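Long-range contacts in pentafunctional AROM polypeptide (Schizosaccharomyces pombe, PDB 5SWV), which catalyses five consecutive steps of the shikimate pathway, of which this fragment carries the 3-dehydroquinate dehydratase and shikimate dehydrogenase units: residues K10-L15 against K215-V220; L209-N214 against P231-V236. One frame throughout, in Å; residues are numbered along the deposited sequence.

Contact 1. Residues K10-L15 against K215-V220; sequences KRSTFL and KFMTPV
Phe14 is set with CG between its backbone N and carbonyl carbon (chi1 72°), which swings the ring across to Pro219. Pro219 CB lies over one ring face, 4.2 Å from the centroid of the Phe14 ring and 27° off its normal, a CH-pi contact. The two side chains run alongside each other in the same direction, while the edge at CE2 meets Met217 O near the ring plane. Beneath this pair the backbones zip up in parallel register: Phe14 N donates to Thr218 O (2.9 Å), and Phe14 O takes the N-H of Val220 (2.9 Å), so both polar backbone atoms of Phe14 are used on the same neighbour. Before the strands proper, Ser12 does the joining. Its N bonds to Lys215 O, its O receives Thr218 N, and its hydroxyl OG accepts the N-H of Met217 at 3.2 Å. Met217 has a left-handed helical backbone at this entry to strand 218-220. At the outer end the Arg11 and Lys215 side chains meet through their carbon chains, CG of Arg11 to CB of Lys215 at 4.1 Å, and the Arg11 guanidinium is turned to a salt bridge with Glu248. This is the closing seam of the dehydroquinase TIM barrel, where first strand 13-17 meets last strand 218-220. Thr13, Thr218 and Val220 face helix 236-245, Pro219 on the other face meets Phe201 of strand 198-203, Phe216 and Met217 lean on helix 3-8, and strand 38-42 flanks strand 13-17 across from the seam.

Contact 2. Residues L209-N214 against P231-V236; sequences LSRILN and PGQLTV
Arg211 leaves helix 208-213 with CG beside its backbone N (chi1 -67°) and an extended chain from CG to NE, long enough to carry the guanidinium to the backbone of Pro231, Gly232 and Gln233. A turn at the last torsion (chi4 -78°) then lays the flat group against the loop. NH2 gives a nearly straight hydrogen bond to Pro231 O (3.1 Å, 164° at the hydrogen). That oxygen sits at the edge of the guanidinium, in its plane, although the donor stands above the carbonyl plane of Pro231. Gln233 CA covers one face of the same group, 3.5 Å above its plane, and Gly232 O approaches obliquely near NE at an angle too poor for a bond. Gly232 has a positive phi, and its carbonyl lies against CD and NE of Arg211. Residues 231-235 are the last part of the loop from the eighth strand, 218-220, to helix 236-245, at the C-terminal end of the barrel strands where TIM barrels carry their active sites; in type I dehydroquinases the loop after this strand closes over the substrate, and it probably does so here. Gln233 crosses the guanidinium obliquely, its amide plane turned slightly from it, and directs its own polar end away: OE1 accepts from Ala229 N, and NE2 bonds to Thr16 OG1. One residue further along each segment, Ile212 and Leu234 meet through CG1 of Ile212 and CD1 of Leu234 at 3.7 Å, an apolar crossing beside the polar one.

How the contacts relate
Contact 1 is a buried seam, mostly of main-chain hydrogen bonds, along two neighbouring strands and the loops that lead into them, reinforced by aromatic and aliphatic packing; contact 2 is smaller and partly buried, and rests on one arginine with a single hydrogen bond to a loop carbonyl and on one small apolar pair. The two share the last part of the barrel: helix 208-213 is followed, after a short loop, by strand 218-220, and the loop of contact 2 continues into the helix that covers the strands of contact 1. Their centres are 9 Å apart and they touch. Val220 CG2 packs on Val236 CG2 at 3.5 Å. Asn214, just past the helix, gives ND2 to Thr218 OG1.

Contact 1. Residues K10-L15 against K215-V220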
# COMPACT_ATOMS: atom_id res chain seq x y z
N LYS A 10 4.21 -14.13 2.25
CA LYS A 10 4.81 -15.14 1.38
C LYS A 10 5.88 -14.54 0.49
O LYS A 10 6.99 -15.07 0.45
CB LYS A 10 3.75 -15.84 0.53
CG LYS A 10 3.01 -16.96 1.26
CD LYS A 10 2.70 -18.12 0.33
CE LYS A 10 3.96 -18.92 -0.04
NZ LYS A 10 3.91 -19.48 -1.42
N ARG A 11 5.55 -13.46 -0.21
CA ARG A 11 6.44 -12.80 -1.16
C ARG A 11 6.43 -11.30 -0.98
O ARG A 11 5.37 -10.68 -1.06
CB ARG A 11 5.99 -13.09 -2.59
CG ARG A 11 6.35 -14.48 -3.05
CD ARG A 11 5.63 -14.90 -4.32
NE ARG A 11 6.11 -16.24 -4.68
CZ ARG A 11 5.41 -17.38 -4.63
NH1 ARG A 11 4.11 -17.41 -4.29
NH2 ARG A 11 6.02 -18.52 -4.96
N SER A 12 7.60 -10.71 -0.77
CA SER A 12 7.73 -9.26 -0.74
C SER A 12 8.68 -8.78 -1.82
O SER A 12 9.55 -9.54 -2.28
CB SER A 12 8.18 -8.76 0.64
OG SER A 12 8.91 -9.75 1.35
N THR A 13 8.49 -7.53 -2.24
CA THR A 13 9.35 -6.89 -3.23
C THR A 13 9.56 -5.45 -2.83
O THR A 13 8.79 -4.92 -2.06
CB THR A 13 8.72 -6.90 -4.64
OG1 THR A 13 7.59 -6.02 -4.67
CG2 THR A 13 8.27 -8.30 -5.04
N PHE A 14 10.60 -4.82 -3.35
CA PHE A 14 10.80 -3.40 -3.15
C PHE A 14 11.40 -2.72 -4.37
O PHE A 14 12.22 -3.31 -5.09
CB PHE A 14 11.64 -3.12 -1.90
CG PHE A 14 13.09 -3.47 -2.03
CD1 PHE A 14 14.01 -2.56 -2.56
CD2 PHE A 14 13.58 -4.70 -1.55
CE1 PHE A 14 15.36 -2.86 -2.64
CE2 PHE A 14 14.94 -5.01 -1.64
CZ PHE A 14 15.83 -4.10 -2.20
N LEU A 15 10.97 -1.47 -4.59
CA LEU A 15 11.36 -0.67 -5.73
C LEU A 15 12.74 -0.06 -5.50
O LEU A 15 12.98 0.51 -4.44
CB LEU A 15 10.35 0.46 -5.97
CG LEU A 15 10.55 1.24 -7.28
CD1 LEU A 15 10.13 0.39 -8.47
CD2 LEU A 15 9.80 2.55 -7.27
N LYS A 215 12.05 -15.15 -2.60
CA LYS A 215 10.69 -14.72 -2.21
C LYS A 215 10.71 -13.50 -1.34
O LYS A 215 9.88 -12.63 -1.49
CB LYS A 215 9.93 -15.87 -1.55
CG LYS A 215 9.67 -16.98 -2.57
CD LYS A 215 8.90 -18.17 -2.02
CE LYS A 215 9.62 -18.80 -0.84
NZ LYS A 215 9.37 -20.26 -0.78
N PHE A 216 11.69 -13.42 -0.45
CA PHE A 216 11.79 -12.36 0.53
C PHE A 216 12.53 -11.12 0.03
O PHE A 216 13.74 -11.17 -0.19
CB PHE A 216 12.47 -12.89 1.79
CG PHE A 216 12.55 -11.89 2.88
CD1 PHE A 216 11.43 -11.57 3.62
CD2 PHE A 216 13.76 -11.25 3.17
CE1 PHE A 216 11.49 -10.63 4.65
CE2 PHE A 216 13.83 -10.31 4.19
CZ PHE A 216 12.70 -9.99 4.93
N MET A 217 11.80 -10.01 -0.11
CA MET A 217 12.34 -8.67 -0.45
C MET A 217 13.22 -8.65 -1.69
O MET A 217 14.39 -8.27 -1.62
CB MET A 217 13.08 -8.05 0.75
CG MET A 217 12.19 -7.78 1.95
SD MET A 217 13.12 -7.03 3.33
CE MET A 217 13.31 -5.36 2.71
N THR A 218 12.65 -9.05 -2.82
CA THR A 218 13.34 -8.98 -4.11
C THR A 218 13.30 -7.55 -4.62
O THR A 218 12.26 -6.89 -4.53
CB THR A 218 12.67 -9.89 -5.17
OG1 THR A 218 12.71 -11.24 -4.72
CG2 THR A 218 13.39 -9.80 -6.49
N PRO A 219 14.44 -7.04 -5.12
CA PRO A 219 14.35 -5.73 -5.77
C PRO A 219 13.76 -5.83 -7.17
O PRO A 219 14.02 -6.79 -7.90
CB PRO A 219 15.80 -5.25 -5.82
CG PRO A 219 16.61 -6.47 -5.72
CD PRO A 219 15.83 -7.44 -4.89
N VAL A 220 12.96 -4.82 -7.49
CA VAL A 220 12.34 -4.67 -8.79
C VAL A 220 12.50 -3.23 -9.26
O VAL A 220 12.83 -2.34 -8.47
CB VAL A 220 10.84 -5.03 -8.76
CG1 VAL A 220 10.65 -6.47 -8.31
CG2 VAL A 220 10.04 -4.07 -7.88

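Contact 2. Residues L209-N214 against P231-V236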
# COMPACT_ATOMS: atom_id res chain seq x y z
N LEU A 209 16.77 -16.28 -13.06
CA LEU A 209 16.08 -17.34 -12.31
C LEU A 209 16.14 -17.12 -10.78
O LEU A 209 15.12 -17.27 -10.09
CB LEU A 209 16.65 -18.72 -12.65
CG LEU A 209 16.02 -19.91 -11.92
CD1 LEU A 209 14.52 -20.04 -12.17
CD2 LEU A 209 16.71 -21.20 -12.31
N SER A 210 17.32 -16.78 -10.25
CA SER A 210 17.48 -16.67 -8.81
C SER A 210 16.67 -15.52 -8.22
O SER A 210 16.19 -15.63 -7.11
CB SER A 210 18.96 -16.52 -8.43
OG SER A 210 19.48 -15.25 -8.82
N ARG A 211 16.51 -14.42 -8.97
CA ARG A 211 15.65 -13.30 -8.55
C ARG A 211 14.19 -13.75 -8.43
O ARG A 211 13.51 -13.43 -7.45
CB ARG A 211 15.68 -12.14 -9.56
CG ARG A 211 17.00 -11.39 -9.68
CD ARG A 211 16.89 -10.40 -10.82
NE ARG A 211 18.07 -9.57 -11.03
CZ ARG A 211 18.42 -8.50 -10.30
NH1 ARG A 211 17.70 -8.12 -9.25
NH2 ARG A 211 19.51 -7.82 -10.63
N ILE A 212 13.76 -14.50 -9.43
CA ILE A 212 12.41 -15.04 -9.50
C ILE A 212 12.11 -15.95 -8.31
O ILE A 212 11.03 -15.86 -7.73
CB ILE A 212 12.21 -15.74 -10.86
CG1 ILE A 212 12.12 -14.69 -11.97
CG2 ILE A 212 10.99 -16.65 -10.86
CD1 ILE A 212 12.52 -15.20 -13.33
N LEU A 213 13.08 -16.80 -7.93
CA LEU A 213 12.95 -17.71 -6.78
C LEU A 213 13.17 -17.09 -5.39
O LEU A 213 12.76 -17.67 -4.38
CB LEU A 213 13.93 -18.89 -6.93
CG LEU A 213 13.77 -19.78 -8.16
CD1 LEU A 213 14.82 -20.88 -8.17
CD2 LEU A 213 12.36 -20.36 -8.23
N ASN A 214 13.83 -15.93 -5.33
CA ASN A 214 14.00 -15.22 -4.07
C ASN A 214 12.69 -14.57 -3.61
O ASN A 214 12.25 -13.57 -4.16
CB ASN A 214 15.09 -14.17 -4.21
CG ASN A 214 15.29 -13.39 -2.93
OD1 ASN A 214 15.84 -13.89 -1.98
ND2 ASN A 214 14.81 -12.16 -2.90
N PRO A 231 22.25 -5.48 -13.46
CA PRO A 231 21.94 -6.35 -14.59
C PRO A 231 21.02 -7.49 -14.18
O PRO A 231 21.23 -8.15 -13.15
CB PRO A 231 23.30 -6.91 -15.00
CG PRO A 231 24.31 -5.97 -14.46
CD PRO A 231 23.70 -5.44 -13.19
N GLY A 232 19.99 -7.70 -15.00
CA GLY A 232 19.08 -8.81 -14.79
C GLY A 232 17.84 -8.42 -14.04
O GLY A 232 16.97 -9.25 -13.83
N GLN A 233 17.73 -7.17 -13.63
CA GLN A 233 16.61 -6.75 -12.81
C GLN A 233 15.32 -6.76 -13.60
O GLN A 233 15.30 -6.37 -14.76
CB GLN A 233 16.85 -5.36 -12.28
CG GLN A 233 15.83 -4.91 -11.25
CD GLN A 233 16.20 -3.57 -10.65
OE1 GLN A 233 16.91 -2.76 -11.28
NE2 GLN A 233 15.74 -3.32 -9.43
N LEU A 234 14.25 -7.19 -12.93
CA LEU A 234 12.92 -7.32 -13.51
C LEU A 234 11.95 -6.28 -12.96
O LEU A 234 12.14 -5.78 -11.87
CB LEU A 234 12.38 -8.71 -13.19
CG LEU A 234 13.17 -9.89 -13.75
CD1 LEU A 234 12.62 -11.21 -13.22
CD2 LEU A 234 13.14 -9.86 -15.28
N THR A 235 10.90 -6.00 -13.72
CA THR A 235 9.79 -5.20 -13.23
C THR A 235 8.86 -6.12 -12.46
O THR A 235 9.01 -7.35 -12.52
CB THR A 235 9.02 -4.48 -14.37
OG1 THR A 235 8.39 -5.42 -15.24
CG2 THR A 235 9.94 -3.59 -15.17
N VAL A 236 7.90 -5.53 -11.74
CA VAL A 236 6.89 -6.31 -11.01
C VAL A 236 6.07 -7.17 -11.95
O VAL A 236 5.79 -8.33 -11.66
CB VAL A 236 5.98 -5.41 -10.12
CG1 VAL A 236 4.71 -6.13 -9.67
CG2 VAL A 236 6.76 -4.96 -8.89